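Local coordinates for bifunctional endomannanase/endoglucanase (Caldanaerobius polysaccharolyticus, PDB 3W0K), which probably hydrolyses beta-1,4-linked mannans and glucans within their chains, as a glycoside hydrolase family 5 enzyme with a beta/alpha barrel, at residues A107-V112 and I155-E160; Y113-F118 and L130-V135; C261-S266 and K294-I299; Y288-F293 and D323-N328. One frame throughout, in Å; residues are numbered along the deposited sequence.

Interaction 1. Residues A107-V112 and I155-E160; sequences AQDGFV and IIRTVE
Arg-157 reaches across to Asp-109 on the helix before it, a salt bridge that directly ties segments 107-112 and 155-160, whose axes approach to 10.3 Å and cross at -33°. With CG anti to the backbone N (chi1 178°), the chain, extended as far as NE, carries the guanidinium across. Both terminal nitrogens grip one oxygen end-on: Arg-157 NH2 lies 2.9 Å and its NH1 3.0 Å from Asp-109 OD1, which sits near the guanidinium plane, while the carboxylate plane stands 89° to it. Asp-109 OD2 pairs with Lys-105. A water joins Arg-157 NH1 to Gln-108 OE1, and the NE2 of that glutamine bonds to Leu-101 O.

The van der Waals contacts involve more buried residues. Val-112 CG2 rests over one face of the guanidinium, 3.7 Å from Arg-157 NE; its apolar branch suits that flat, weakly hydrated surface. Thr-158 OG1 meets the edge of the Phe-111 ring, 3.4 Å from CE2, and is satisfied by Leu-154 O of its own helix, so the threonine can sit among apolar groups. An arginine whose charge is met by Asp-109 and whose flat face lies on valine thus joins a solvent-facing ion pair to a buried seam.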
loop_
_atom_site.group_PDB
_atom_site.type_symbol
_atom_site.label_atom_id
_atom_site.label_comp_id
_atom_site.label_asym_id
_atom_site.label_seq_id
_atom_site.Cartn_x
_atom_site.Cartn_y
_atom_site.Cartn_z
ATOM N N ALA A 107 -19.225 12.952 -1.486
ATOM C CA ALA A 107 -18.239 11.874 -1.547
ATOM C C ALA A 107 -17.558 11.722 -0.194
ATOM O O ALA A 107 -17.278 10.606 0.247
ATOM C CB ALA A 107 -17.210 12.152 -2.635
ATOM N N GLN A 108 -17.297 12.852 0.457
ATOM C CA GLN A 108 -16.663 12.844 1.766
ATOM C C GLN A 108 -17.585 12.181 2.776
ATOM O O GLN A 108 -17.129 11.401 3.608
ATOM C CB GLN A 108 -16.296 14.265 2.187
ATOM C CG GLN A 108 -15.173 14.830 1.329
ATOM C CD GLN A 108 -14.976 16.320 1.486
ATOM O OE1 GLN A 108 -15.694 16.987 2.238
ATOM N NE2 GLN A 108 -14.013 16.862 0.749
ATOM N N ASP A 109 -18.885 12.460 2.674
ATOM C CA ASP A 109 -19.855 11.845 3.580
ATOM C C ASP A 109 -19.900 10.336 3.348
ATOM O O ASP A 109 -19.985 9.559 4.301
ATOM C CB ASP A 109 -21.253 12.445 3.379
ATOM C CG ASP A 109 -21.379 13.856 3.934
ATOM O OD1 ASP A 109 -20.474 14.318 4.661
ATOM O OD2 ASP A 109 -22.406 14.508 3.642
ATOM N N GLY A 110 -19.840 9.929 2.080
ATOM C CA GLY A 110 -19.860 8.515 1.740
ATOM C C GLY A 110 -18.611 7.809 2.239
ATOM O O GLY A 110 -18.680 6.688 2.737
ATOM N N PHE A 111 -17.475 8.490 2.111
ATOM C CA PHE A 111 -16.172 7.985 2.538
ATOM C C PHE A 111 -16.154 7.771 4.050
ATOM O O PHE A 111 -15.765 6.706 4.530
ATOM C CB PHE A 111 -15.095 8.999 2.133
ATOM C CG PHE A 111 -13.699 8.631 2.559
ATOM C CD1 PHE A 111 -13.013 7.601 1.924
ATOM C CD2 PHE A 111 -13.046 9.358 3.551
ATOM C CE1 PHE A 111 -11.697 7.307 2.268
ATOM C CE2 PHE A 111 -11.725 9.069 3.902
ATOM C CZ PHE A 111 -11.050 8.043 3.258
ATOM N N VAL A 112 -16.564 8.796 4.794
ATOM C CA VAL A 112 -16.606 8.716 6.250
ATOM C C VAL A 112 -17.568 7.608 6.691
ATOM O O VAL A 112 -17.258 6.840 7.604
ATOM C CB VAL A 112 -17.003 10.082 6.873
ATOM C CG1 VAL A 112 -17.225 9.950 8.383
ATOM C CG2 VAL A 112 -15.912 11.106 6.595
ATOM N N ILE A 155 -8.878 13.962 6.474
ATOM C CA ILE A 155 -8.253 12.903 7.260
ATOM C C ILE A 155 -8.648 13.039 8.732
ATOM O O ILE A 155 -9.036 12.062 9.367
ATOM C CB ILE A 155 -6.713 12.933 7.116
ATOM C CG1 ILE A 155 -6.313 12.602 5.672
ATOM C CG2 ILE A 155 -6.056 11.963 8.094
ATOM C CD1 ILE A 155 -6.712 11.203 5.210
ATOM N N ILE A 156 -8.595 14.263 9.251
ATOM C CA ILE A 156 -8.956 14.521 10.643
ATOM C C ILE A 156 -10.424 14.176 10.904
ATOM O O ILE A 156 -10.748 13.546 11.915
ATOM C CB ILE A 156 -8.641 15.985 11.031
ATOM C CG1 ILE A 156 -7.121 16.187 11.075
ATOM C CG2 ILE A 156 -9.250 16.327 12.390
ATOM C CD1 ILE A 156 -6.693 17.638 11.169
ATOM N N ARG A 157 -11.301 14.531 9.967
ATOM C CA ARG A 157 -12.720 14.225 10.112
ATOM C C ARG A 157 -12.933 12.710 10.164
ATOM O O ARG A 157 -13.677 12.207 11.002
ATOM C CB ARG A 157 -13.530 14.807 8.947
ATOM C CG ARG A 157 -15.005 14.456 9.040
ATOM C CD ARG A 157 -15.805 14.832 7.807
ATOM N NE ARG A 157 -17.159 14.300 7.925
ATOM C CZ ARG A 157 -18.030 14.195 6.927
ATOM N NH1 ARG A 157 -17.706 14.594 5.700
ATOM N NH2 ARG A 157 -19.217 13.645 7.151
ATOM N N THR A 158 -12.262 11.993 9.267
ATOM C CA THR A 158 -12.385 10.541 9.187
ATOM C C THR A 158 -11.820 9.845 10.423
ATOM O O THR A 158 -12.448 8.933 10.966
ATOM C CB THR A 158 -11.707 10.010 7.908
ATOM O OG1 THR A 158 -12.224 10.720 6.775
ATOM C CG2 THR A 158 -11.998 8.526 7.723
ATOM N N VAL A 159 -10.649 10.292 10.867
ATOM C CA VAL A 159 -9.990 9.734 12.047
ATOM C C VAL A 159 -10.861 9.925 13.289
ATOM O O VAL A 159 -11.024 9.002 14.090
ATOM C CB VAL A 159 -8.600 10.375 12.258
ATOM C CG1 VAL A 159 -8.063 10.066 13.650
ATOM C CG2 VAL A 159 -7.629 9.853 11.205
ATOM N N GLU A 160 -11.448 11.112 13.426
ATOM C CA GLU A 160 -12.311 11.397 14.566
ATOM C C GLU A 160 -13.584 10.554 14.530
ATOM O O GLU A 160 -14.058 10.089 15.569
ATOM C CB GLU A 160 -12.645 12.889 14.624
ATOM C CG GLU A 160 -11.459 13.753 15.054
ATOM C CD GLU A 160 -11.784 15.238 15.142
ATOM O OE1 GLU A 160 -12.897 15.647 14.746
ATOM O OE2 GLU A 160 -10.910 16.002 15.608
HETATM O O HOH W 1 -15.932 16.670 4.900
#

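Interaction 2. Residues Y113-F118 and L130-V135; sequences YQWELF and LSFDLV
Helix 113-118 runs antiparallel to strand 130-133, its axis 10.8 Å away, a spacing that large side chains must fill. Trp-115 does most of this. Its CG lies anti to the carbonyl carbon (chi1 -81°), which swings the indole toward the strand. Trp-115 NE1 donates to Leu-134 O at 3.0 Å, in the carbonyl plane and on a lone pair, but bent (144° at the hydrogen). That acceptor lies in loop just past the strand's end. Leu-134 CD2 sits over the five-membered ring, 4.0 Å from its centroid (CH-pi). The far end of the indole meets Phe-132: Trp-115 CZ3 stands over one face of the phenyl ring, 3.3 Å from Phe-132 CG, the two planes inclined by 33°. At the other end of its ring, Phe-132 CZ touches Phe-118 CB at 3.8 Å. Tryptophan suits this place because it joins a broad apolar surface to one N-H; a leucine here would probably leave Leu-134 O without this donor and open a gap beside Phe-132. Trp-115 also packs on Leu-83 of strand 78-83 and Thr-158 of helix 148-165, whereas Leu-134 leans on Ile-171 and Ile-173 of strand 170-174, so the contact lies between barrel strands and outer helices.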
loop_
_atom_site.group_PDB
_atom_site.type_symbol
_atom_site.label_atom_id
_atom_site.label_comp_id
_atom_site.label_asym_id
_atom_site.label_seq_id
_atom_site.Cartn_x
_atom_site.Cartn_y
_atom_site.Cartn_z
ATOM N N TYR A 113 -18.707 7.500 6.009
ATOM C CA TYR A 113 -19.701 6.477 6.322
ATOM C C TYR A 113 -19.124 5.071 6.146
ATOM O O TYR A 113 -19.369 4.195 6.977
ATOM C CB TYR A 113 -20.947 6.662 5.449
ATOM C CG TYR A 113 -21.942 5.524 5.516
ATOM C CD1 TYR A 113 -22.725 5.317 6.652
ATOM C CD2 TYR A 113 -22.100 4.652 4.439
ATOM C CE1 TYR A 113 -23.640 4.266 6.711
ATOM C CE2 TYR A 113 -23.010 3.603 4.489
ATOM C CZ TYR A 113 -23.774 3.415 5.625
ATOM O OH TYR A 113 -24.661 2.364 5.673
ATOM N N GLN A 114 -18.349 4.867 5.079
ATOM C CA GLN A 114 -17.720 3.570 4.803
ATOM C C GLN A 114 -16.834 3.181 5.977
ATOM O O GLN A 114 -16.897 2.055 6.472
ATOM C CB GLN A 114 -16.820 3.640 3.564
ATOM C CG GLN A 114 -17.460 4.168 2.302
ATOM C CD GLN A 114 -18.432 3.200 1.684
ATOM O OE1 GLN A 114 -19.640 3.420 1.704
ATOM N NE2 GLN A 114 -17.908 2.129 1.107
ATOM N N TRP A 115 -15.988 4.118 6.396
ATOM C CA TRP A 115 -15.077 3.871 7.501
ATOM C C TRP A 115 -15.785 3.666 8.829
ATOM O O TRP A 115 -15.326 2.887 9.660
ATOM C CB TRP A 115 -14.000 4.956 7.570
ATOM C CG TRP A 115 -12.897 4.680 6.592
ATOM C CD1 TRP A 115 -12.463 5.493 5.581
ATOM C CD2 TRP A 115 -12.114 3.479 6.504
ATOM N NE1 TRP A 115 -11.463 4.870 4.868
ATOM C CE2 TRP A 115 -11.231 3.633 5.413
ATOM C CE3 TRP A 115 -12.081 2.283 7.238
ATOM C CZ2 TRP A 115 -10.318 2.637 5.038
ATOM C CZ3 TRP A 115 -11.177 1.292 6.865
ATOM C CH2 TRP A 115 -10.307 1.477 5.773
ATOM N N GLU A 116 -16.922 4.331 9.015
ATOM C CA GLU A 116 -17.688 4.152 10.242
ATOM C C GLU A 116 -18.273 2.742 10.247
ATOM O O GLU A 116 -18.354 2.102 11.296
ATOM C CB GLU A 116 -18.798 5.194 10.351
ATOM C CG GLU A 116 -18.290 6.593 10.659
ATOM C CD GLU A 116 -19.405 7.619 10.738
ATOM O OE1 GLU A 116 -20.328 7.571 9.898
ATOM O OE2 GLU A 116 -19.354 8.479 11.639
ATOM N N LEU A 117 -18.665 2.258 9.067
ATOM C CA LEU A 117 -19.212 0.908 8.927
ATOM C C LEU A 117 -18.184 -0.117 9.391
ATOM O O LEU A 117 -18.496 -0.995 10.195
ATOM C CB LEU A 117 -19.580 0.613 7.473
ATOM C CG LEU A 117 -20.831 1.254 6.881
ATOM C CD1 LEU A 117 -20.906 0.905 5.406
ATOM C CD2 LEU A 117 -22.072 0.762 7.619
ATOM N N PHE A 118 -16.955 0.009 8.897
ATOM C CA PHE A 118 -15.892 -0.913 9.276
ATOM C C PHE A 118 -15.499 -0.753 10.740
ATOM O O PHE A 118 -15.224 -1.739 11.422
ATOM C CB PHE A 118 -14.678 -0.749 8.353
ATOM C CG PHE A 118 -14.938 -1.183 6.938
ATOM C CD1 PHE A 118 -15.585 -2.388 6.673
ATOM C CD2 PHE A 118 -14.551 -0.382 5.869
ATOM C CE1 PHE A 118 -15.843 -2.787 5.363
ATOM C CE2 PHE A 118 -14.804 -0.771 4.557
ATOM C CZ PHE A 118 -15.451 -1.975 4.302
ATOM N N LEU A 130 -5.640 -5.794 13.381
ATOM C CA LEU A 130 -6.331 -5.021 12.352
ATOM C C LEU A 130 -6.103 -3.516 12.397
ATOM O O LEU A 130 -6.208 -2.891 13.453
ATOM C CB LEU A 130 -7.840 -5.303 12.431
ATOM C CG LEU A 130 -8.793 -4.535 11.510
ATOM C CD1 LEU A 130 -8.579 -4.933 10.057
ATOM C CD2 LEU A 130 -10.222 -4.829 11.932
ATOM N N SER A 131 -5.795 -2.943 11.235
ATOM C CA SER A 131 -5.606 -1.501 11.102
ATOM C C SER A 131 -6.357 -1.022 9.860
ATOM O O SER A 131 -6.653 -1.816 8.962
ATOM C CB SER A 131 -4.119 -1.128 11.018
ATOM O OG SER A 131 -3.483 -1.706 9.894
ATOM N N PHE A 132 -6.689 0.268 9.836
ATOM C CA PHE A 132 -7.418 0.880 8.725
ATOM C C PHE A 132 -6.535 1.891 7.995
ATOM O O PHE A 132 -6.104 2.874 8.593
ATOM C CB PHE A 132 -8.650 1.640 9.244
ATOM C CG PHE A 132 -9.738 0.769 9.827
ATOM C CD1 PHE A 132 -9.734 -0.615 9.672
ATOM C CD2 PHE A 132 -10.794 1.360 10.520
ATOM C CE1 PHE A 132 -10.766 -1.397 10.195
ATOM C CE2 PHE A 132 -11.830 0.587 11.046
ATOM C CZ PHE A 132 -11.814 -0.794 10.883
ATOM N N ASP A 133 -6.291 1.649 6.707
ATOM C CA ASP A 133 -5.484 2.534 5.854
ATOM C C ASP A 133 -6.539 3.309 5.057
ATOM O O ASP A 133 -7.082 2.814 4.070
ATOM C CB ASP A 133 -4.598 1.673 4.947
ATOM C CG ASP A 133 -3.637 2.484 4.099
ATOM O OD1 ASP A 133 -3.517 3.717 4.277
ATOM O OD2 ASP A 133 -2.984 1.861 3.239
ATOM N N LEU A 134 -6.802 4.539 5.492
ATOM C CA LEU A 134 -7.871 5.372 4.939
ATOM C C LEU A 134 -8.112 5.459 3.440
ATOM O O LEU A 134 -9.214 5.163 2.966
ATOM C CB LEU A 134 -7.838 6.766 5.573
ATOM C CG LEU A 134 -7.804 6.767 7.106
ATOM C CD1 LEU A 134 -8.058 8.181 7.609
ATOM C CD2 LEU A 134 -8.859 5.823 7.686
ATOM N N VAL A 135 -7.105 5.880 2.689
ATOM C CA VAL A 135 -7.269 5.990 1.249
ATOM C C VAL A 135 -5.917 5.837 0.574
ATOM O O VAL A 135 -4.937 6.479 0.953
ATOM C CB VAL A 135 -7.991 7.319 0.849
ATOM C CG1 VAL A 135 -7.265 8.535 1.418
ATOM C CG2 VAL A 135 -8.126 7.416 -0.669
#

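Interaction 3. Residues C261-S266 and K294-I299; sequences CFNKTS and KGPFGI
Phe-262 has CG anti to its own N (chi1 -166°), whereas Phe-297 has CG anti to the carbonyl carbon (chi1 -75°), and these settings bring the two rings together obliquely, planes 36° apart, with Phe-262 CD1 3.5 Å from Phe-297 CE1. The residues belong to the loops that follow strands 254-259 and 287-290 of the beta/alpha barrel, at the C-terminal ends of the strands, where barrel enzymes carry their active sites. Within the second loop, Gly-295 to Gly-298 form a type I beta turn. Proline fits its second position, since phi there is already near the ring's own value, and Gly-295 has a positive phi that a side chain would hardly tolerate.

Pro-296 CB approaches the Phe-262 ring obliquely, 3.5 Å from CE1, and lies alongside Asn-263, 3.8 Å from its CG; the ND2 of that asparagine is bonded to His-302 O. Over one face of the Phe-297 ring sits the backbone N of Phe-262, and Trp-291 and His-205 also pack against this ring. The Phe-297 side chain is about 5 Å from a bound Tris molecule, probably from the crystallisation liquor. An alanine in place of Phe-297 would probably strip the Phe-262 backbone of this cover and leave a gap beside the Phe-262 ring. Across the two backbones, Phe-297 CA points its hydrogen at Cys-261 O in a CA-H...O contact of 3.6 Å.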
loop_
_atom_site.group_PDB
_atom_site.type_symbol
_atom_site.label_atom_id
_atom_site.label_comp_id
_atom_site.label_asym_id
_atom_site.label_seq_id
_atom_site.Cartn_x
_atom_site.Cartn_y
_atom_site.Cartn_z
ATOM N N CYS A 261 9.363 -3.793 -7.669
ATOM C CA CYS A 261 9.772 -3.514 -9.034
ATOM C C CYS A 261 8.966 -4.360 -10.011
ATOM O O CYS A 261 8.699 -5.535 -9.753
ATOM C CB CYS A 261 11.261 -3.836 -9.175
ATOM S SG CYS A 261 11.972 -3.456 -10.779
ATOM N N PHE A 262 8.585 -3.752 -11.133
ATOM C CA PHE A 262 7.822 -4.432 -12.177
ATOM C C PHE A 262 8.724 -5.490 -12.831
ATOM O O PHE A 262 9.935 -5.513 -12.588
ATOM C CB PHE A 262 7.323 -3.402 -13.192
ATOM C CG PHE A 262 6.263 -3.915 -14.128
ATOM C CD1 PHE A 262 5.200 -4.681 -13.660
ATOM C CD2 PHE A 262 6.314 -3.600 -15.483
ATOM C CE1 PHE A 262 4.204 -5.124 -14.527
ATOM C CE2 PHE A 262 5.322 -4.040 -16.357
ATOM C CZ PHE A 262 4.265 -4.802 -15.878
ATOM N N ASN A 263 8.149 -6.342 -13.676
ATOM C CA ASN A 263 8.910 -7.432 -14.287
ATOM C C ASN A 263 9.548 -7.241 -15.663
ATOM O O ASN A 263 9.886 -8.224 -16.326
ATOM C CB ASN A 263 8.073 -8.717 -14.270
ATOM C CG ASN A 263 6.895 -8.670 -15.235
ATOM O OD1 ASN A 263 6.558 -7.618 -15.783
ATOM N ND2 ASN A 263 6.273 -9.820 -15.453
ATOM N N LYS A 264 9.721 -5.995 -16.091
ATOM C CA LYS A 264 10.344 -5.727 -17.388
ATOM C C LYS A 264 11.792 -5.271 -17.220
ATOM O O LYS A 264 12.577 -5.282 -18.169
ATOM C CB LYS A 264 9.536 -4.691 -18.171
ATOM C CG LYS A 264 8.142 -5.164 -18.547
ATOM C CD LYS A 264 8.193 -6.451 -19.355
ATOM C CE LYS A 264 6.794 -6.939 -19.692
ATOM N NZ LYS A 264 6.820 -8.199 -20.485
ATOM N N THR A 265 12.137 -4.895 -15.993
ATOM C CA THR A 265 13.479 -4.444 -15.640
ATOM C C THR A 265 14.381 -5.666 -15.499
ATOM O O THR A 265 13.937 -6.713 -15.026
ATOM C CB THR A 265 13.437 -3.685 -14.298
ATOM O OG1 THR A 265 12.596 -2.535 -14.436
ATOM C CG2 THR A 265 14.832 -3.252 -13.859
ATOM N N SER A 266 15.635 -5.549 -15.929
ATOM C CA SER A 266 16.570 -6.667 -15.822
ATOM C C SER A 266 16.694 -7.032 -14.345
ATOM O O SER A 266 16.780 -6.148 -13.488
ATOM C CB SER A 266 17.937 -6.291 -16.392
ATOM O OG SER A 266 18.748 -7.444 -16.529
ATOM N N LYS A 294 2.411 -13.140 -5.443
ATOM C CA LYS A 294 2.458 -13.771 -6.757
ATOM C C LYS A 294 2.150 -12.616 -7.703
ATOM O O LYS A 294 1.318 -11.761 -7.389
ATOM C CB LYS A 294 1.393 -14.863 -6.898
ATOM C CG LYS A 294 1.797 -16.190 -6.289
ATOM C CD LYS A 294 0.692 -17.221 -6.411
ATOM C CE LYS A 294 -0.463 -16.902 -5.483
ATOM N NZ LYS A 294 -1.527 -17.939 -5.576
ATOM N N GLY A 295 2.856 -12.552 -8.826
ATOM C CA GLY A 295 2.632 -11.474 -9.772
ATOM C C GLY A 295 3.922 -10.764 -10.140
ATOM O O GLY A 295 4.970 -11.050 -9.563
ATOM N N PRO A 296 3.870 -9.802 -11.078
ATOM C CA PRO A 296 5.035 -9.038 -11.540
ATOM C C PRO A 296 5.864 -8.372 -10.444
ATOM O O PRO A 296 7.090 -8.328 -10.541
ATOM C CB PRO A 296 4.412 -8.010 -12.482
ATOM C CG PRO A 296 3.237 -8.743 -13.040
ATOM C CD PRO A 296 2.657 -9.393 -11.809
ATOM N N PHE A 297 5.197 -7.831 -9.425
ATOM C CA PHE A 297 5.875 -7.172 -8.305
ATOM C C PHE A 297 6.085 -8.129 -7.130
ATOM O O PHE A 297 6.341 -7.685 -6.005
ATOM C CB PHE A 297 5.050 -5.981 -7.798
ATOM C CG PHE A 297 5.088 -4.771 -8.688
ATOM C CD1 PHE A 297 4.207 -4.647 -9.755
ATOM C CD2 PHE A 297 5.971 -3.729 -8.421
ATOM C CE1 PHE A 297 4.200 -3.496 -10.547
ATOM C CE2 PHE A 297 5.975 -2.574 -9.204
ATOM C CZ PHE A 297 5.086 -2.458 -10.270
ATOM N N GLY A 298 5.988 -9.433 -7.381
ATOM C CA GLY A 298 6.136 -10.400 -6.301
ATOM C C GLY A 298 7.425 -11.198 -6.244
ATOM O O GLY A 298 8.418 -10.864 -6.895
ATOM N N ILE A 299 7.419 -12.235 -5.410
ATOM C CA ILE A 299 8.580 -13.109 -5.261
ATOM C C ILE A 299 8.360 -14.458 -5.945
ATOM O O ILE A 299 9.302 -15.233 -6.108
ATOM C CB ILE A 299 8.953 -13.364 -3.773
ATOM C CG1 ILE A 299 7.812 -14.063 -3.031
ATOM C CG2 ILE A 299 9.334 -12.061 -3.091
ATOM C CD1 ILE A 299 8.222 -14.641 -1.682
HETATM O O HOH W 2 8.821 -6.404 -6.506
#

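Interaction 4. Residues Y288-F293 and D323-N328; sequences YSLWNF and DLLVEN
The phenol of Tyr-288 donates its hydrogen to Leu-325 O at 2.7 Å, the hydrogen bond that joins segment 288-293, on the barrel's last strand, to segment 323-328 of the C-terminal helix. The hydroxyl approaches at a C=O...donor angle of 134°, tilted 25° from the carbonyl plane, and the acceptor lies near the plane of the phenol ring. Carbonyls in the last turn of a helix commonly lack an amide partner further along, which makes them natural places for a side-chain donor from elsewhere. Tyrosine is long enough to reach the helix backbone from a strand whose axis is 10.9 Å from the helix axis. CG of Tyr-288 lies between the backbone N and the carbonyl carbon (chi1 44°), a setting that aims the ring at the helix end.

Asn-328 closes that end: its ND2 bonds to Leu-324 O at 2.9 Å, and the same oxygen takes the backbone N of Asn-328. Asn-328 CB lies 3.3 Å from Tyr-288 OH. Apolar packing fills in beside the polar group, with Leu-325 CD2 4.0 Å from Tyr-288 CE1 and Leu-325 CD1 4.3 Å from Leu-290 CD2. Tyr-288 also meets Tyr-4 of strand 4-7 edge-to-face and rests on Leu-278 of helix 267-284, while Leu-325 touches Phe-259; the C-terminal helix thus packs against strands 254-259 and 287-290, beside helix 267-284.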
loop_
_atom_site.group_PDB
_atom_site.type_symbol
_atom_site.label_atom_id
_atom_site.label_comp_id
_atom_site.label_asym_id
_atom_site.label_seq_id
_atom_site.Cartn_x
_atom_site.Cartn_y
_atom_site.Cartn_z
ATOM N N TYR A 288 8.020 -3.108 5.977
ATOM C CA TYR A 288 7.716 -2.945 4.559
ATOM C C TYR A 288 6.844 -4.066 4.014
ATOM O O TYR A 288 6.896 -5.195 4.497
ATOM C CB TYR A 288 9.015 -2.826 3.745
ATOM C CG TYR A 288 10.094 -3.819 4.126
ATOM C CD1 TYR A 288 10.083 -5.119 3.626
ATOM C CD2 TYR A 288 11.136 -3.446 4.973
ATOM C CE1 TYR A 288 11.090 -6.028 3.959
ATOM C CE2 TYR A 288 12.149 -4.347 5.312
ATOM C CZ TYR A 288 12.117 -5.632 4.800
ATOM O OH TYR A 288 13.118 -6.518 5.122
ATOM N N SER A 289 6.039 -3.734 3.008
ATOM C CA SER A 289 5.125 -4.685 2.385
ATOM C C SER A 289 5.262 -4.632 0.863
ATOM O O SER A 289 5.017 -3.594 0.249
ATOM C CB SER A 289 3.686 -4.351 2.797
ATOM O OG SER A 289 2.763 -5.301 2.300
ATOM N N LEU A 290 5.667 -5.750 0.265
ATOM C CA LEU A 290 5.845 -5.838 -1.185
ATOM C C LEU A 290 4.476 -5.781 -1.870
ATOM O O LEU A 290 3.492 -6.312 -1.343
ATOM C CB LEU A 290 6.575 -7.139 -1.544
ATOM C CG LEU A 290 7.322 -7.177 -2.880
ATOM C CD1 LEU A 290 8.510 -6.225 -2.852
ATOM C CD2 LEU A 290 7.795 -8.592 -3.156
ATOM N N TRP A 291 4.410 -5.144 -3.037
ATOM C CA TRP A 291 3.135 -5.009 -3.744
ATOM C C TRP A 291 2.453 -6.329 -4.114
ATOM O O TRP A 291 1.234 -6.441 -4.009
ATOM C CB TRP A 291 3.269 -4.094 -4.965
ATOM C CG TRP A 291 1.989 -3.978 -5.746
ATOM C CD1 TRP A 291 1.807 -4.276 -7.063
ATOM C CD2 TRP A 291 0.702 -3.588 -5.241
ATOM N NE1 TRP A 291 0.486 -4.106 -7.413
ATOM C CE2 TRP A 291 -0.212 -3.685 -6.311
ATOM C CE3 TRP A 291 0.233 -3.174 -3.986
ATOM C CZ2 TRP A 291 -1.572 -3.382 -6.167
ATOM C CZ3 TRP A 291 -1.122 -2.872 -3.842
ATOM C CH2 TRP A 291 -2.006 -2.979 -4.928
ATOM N N ASN A 292 3.221 -7.313 -4.571
ATOM C CA ASN A 292 2.642 -8.617 -4.919
ATOM C C ASN A 292 3.374 -9.731 -4.182
ATOM O O ASN A 292 4.514 -9.554 -3.737
ATOM C CB ASN A 292 2.804 -8.945 -6.414
ATOM C CG ASN A 292 1.962 -8.086 -7.332
ATOM O OD1 ASN A 292 2.330 -7.880 -8.486
ATOM N ND2 ASN A 292 0.804 -7.640 -6.861
ATOM N N PHE A 293 2.688 -10.860 -4.019
ATOM C CA PHE A 293 3.290 -12.062 -3.453
ATOM C C PHE A 293 3.512 -12.826 -4.762
ATOM O O PHE A 293 4.644 -13.100 -5.156
ATOM C CB PHE A 293 2.324 -12.814 -2.538
ATOM C CG PHE A 293 2.841 -14.150 -2.101
ATOM C CD1 PHE A 293 3.961 -14.239 -1.281
ATOM C CD2 PHE A 293 2.247 -15.324 -2.557
ATOM C CE1 PHE A 293 4.487 -15.480 -0.925
ATOM C CE2 PHE A 293 2.763 -16.571 -2.208
ATOM C CZ PHE A 293 3.888 -16.646 -1.389
ATOM N N ASP A 323 15.393 -13.864 0.402
ATOM C CA ASP A 323 16.450 -13.729 1.400
ATOM C C ASP A 323 16.683 -12.269 1.771
ATOM O O ASP A 323 16.900 -11.951 2.940
ATOM C CB ASP A 323 17.751 -14.382 0.917
ATOM C CG ASP A 323 17.706 -15.904 0.983
ATOM O OD1 ASP A 323 16.734 -16.472 1.528
ATOM O OD2 ASP A 323 18.659 -16.539 0.487
ATOM N N LEU A 324 16.625 -11.384 0.778
ATOM C CA LEU A 324 16.801 -9.954 1.022
ATOM C C LEU A 324 15.660 -9.418 1.885
ATOM O O LEU A 324 15.877 -8.599 2.774
ATOM C CB LEU A 324 16.856 -9.182 -0.296
ATOM C CG LEU A 324 18.171 -9.254 -1.070
ATOM C CD1 LEU A 324 18.022 -8.549 -2.407
ATOM C CD2 LEU A 324 19.283 -8.622 -0.242
ATOM N N LEU A 325 14.445 -9.895 1.625
ATOM C CA LEU A 325 13.282 -9.461 2.395
ATOM C C LEU A 325 13.402 -9.892 3.855
ATOM O O LEU A 325 13.044 -9.147 4.763
ATOM C CB LEU A 325 11.995 -10.026 1.790
ATOM C CG LEU A 325 11.617 -9.503 0.401
ATOM C CD1 LEU A 325 10.398 -10.253 -0.111
ATOM C CD2 LEU A 325 11.336 -8.008 0.453
ATOM N N VAL A 326 13.935 -11.090 4.074
ATOM C CA VAL A 326 14.102 -11.620 5.425
ATOM C C VAL A 326 15.281 -10.980 6.160
ATOM O O VAL A 326 15.165 -10.606 7.327
ATOM C CB VAL A 326 14.288 -13.162 5.392
ATOM C CG1 VAL A 326 14.625 -13.695 6.781
ATOM C CG2 VAL A 326 13.027 -13.824 4.867
ATOM N N GLU A 327 16.401 -10.835 5.458
ATOM C CA GLU A 327 17.620 -10.266 6.026
ATOM C C GLU A 327 17.484 -8.828 6.522
ATOM O O GLU A 327 18.148 -8.433 7.484
ATOM C CB GLU A 327 18.761 -10.375 5.004
ATOM C CG GLU A 327 20.049 -9.615 5.349
ATOM C CD GLU A 327 20.740 -10.104 6.620
ATOM O OE1 GLU A 327 20.567 -11.283 7.003
ATOM O OE2 GLU A 327 21.474 -9.298 7.235
ATOM N N ASN A 328 16.605 -8.055 5.894
ATOM C CA ASN A 328 16.440 -6.664 6.287
ATOM C C ASN A 328 15.357 -6.347 7.313
ATOM O O ASN A 328 15.004 -5.185 7.523
ATOM C CB ASN A 328 16.361 -5.781 5.046
ATOM C CG ASN A 328 17.693 -5.699 4.331
ATOM O OD1 ASN A 328 18.589 -4.970 4.758
ATOM N ND2 ASN A 328 17.860 -6.502 3.285
#

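Overall arrangement
The four contacts form two pairs on opposite sides of the barrel. Interactions 1 and 2, with centres 9 Å apart, share helix 105-121: its earlier turns pack on the neighbouring helix, its later ones on strand 130-133, and Thr-158 CG2 reaches Trp-115 CD1 at 3.7 Å. Interactions 3 and 4 lie 13 Å apart between centres and are joined directly, for Phe-297 N is 3.0 Å from Asn-292 OD1 and Ile-299 N 2.9 Å from Phe-293 O, both probable hydrogen bonds. Interactions 2 and 4 reach the same eight-stranded sheet, their centres about 25 Å apart. Interaction 3 adjoins the bound Tris, which may mark a pocket.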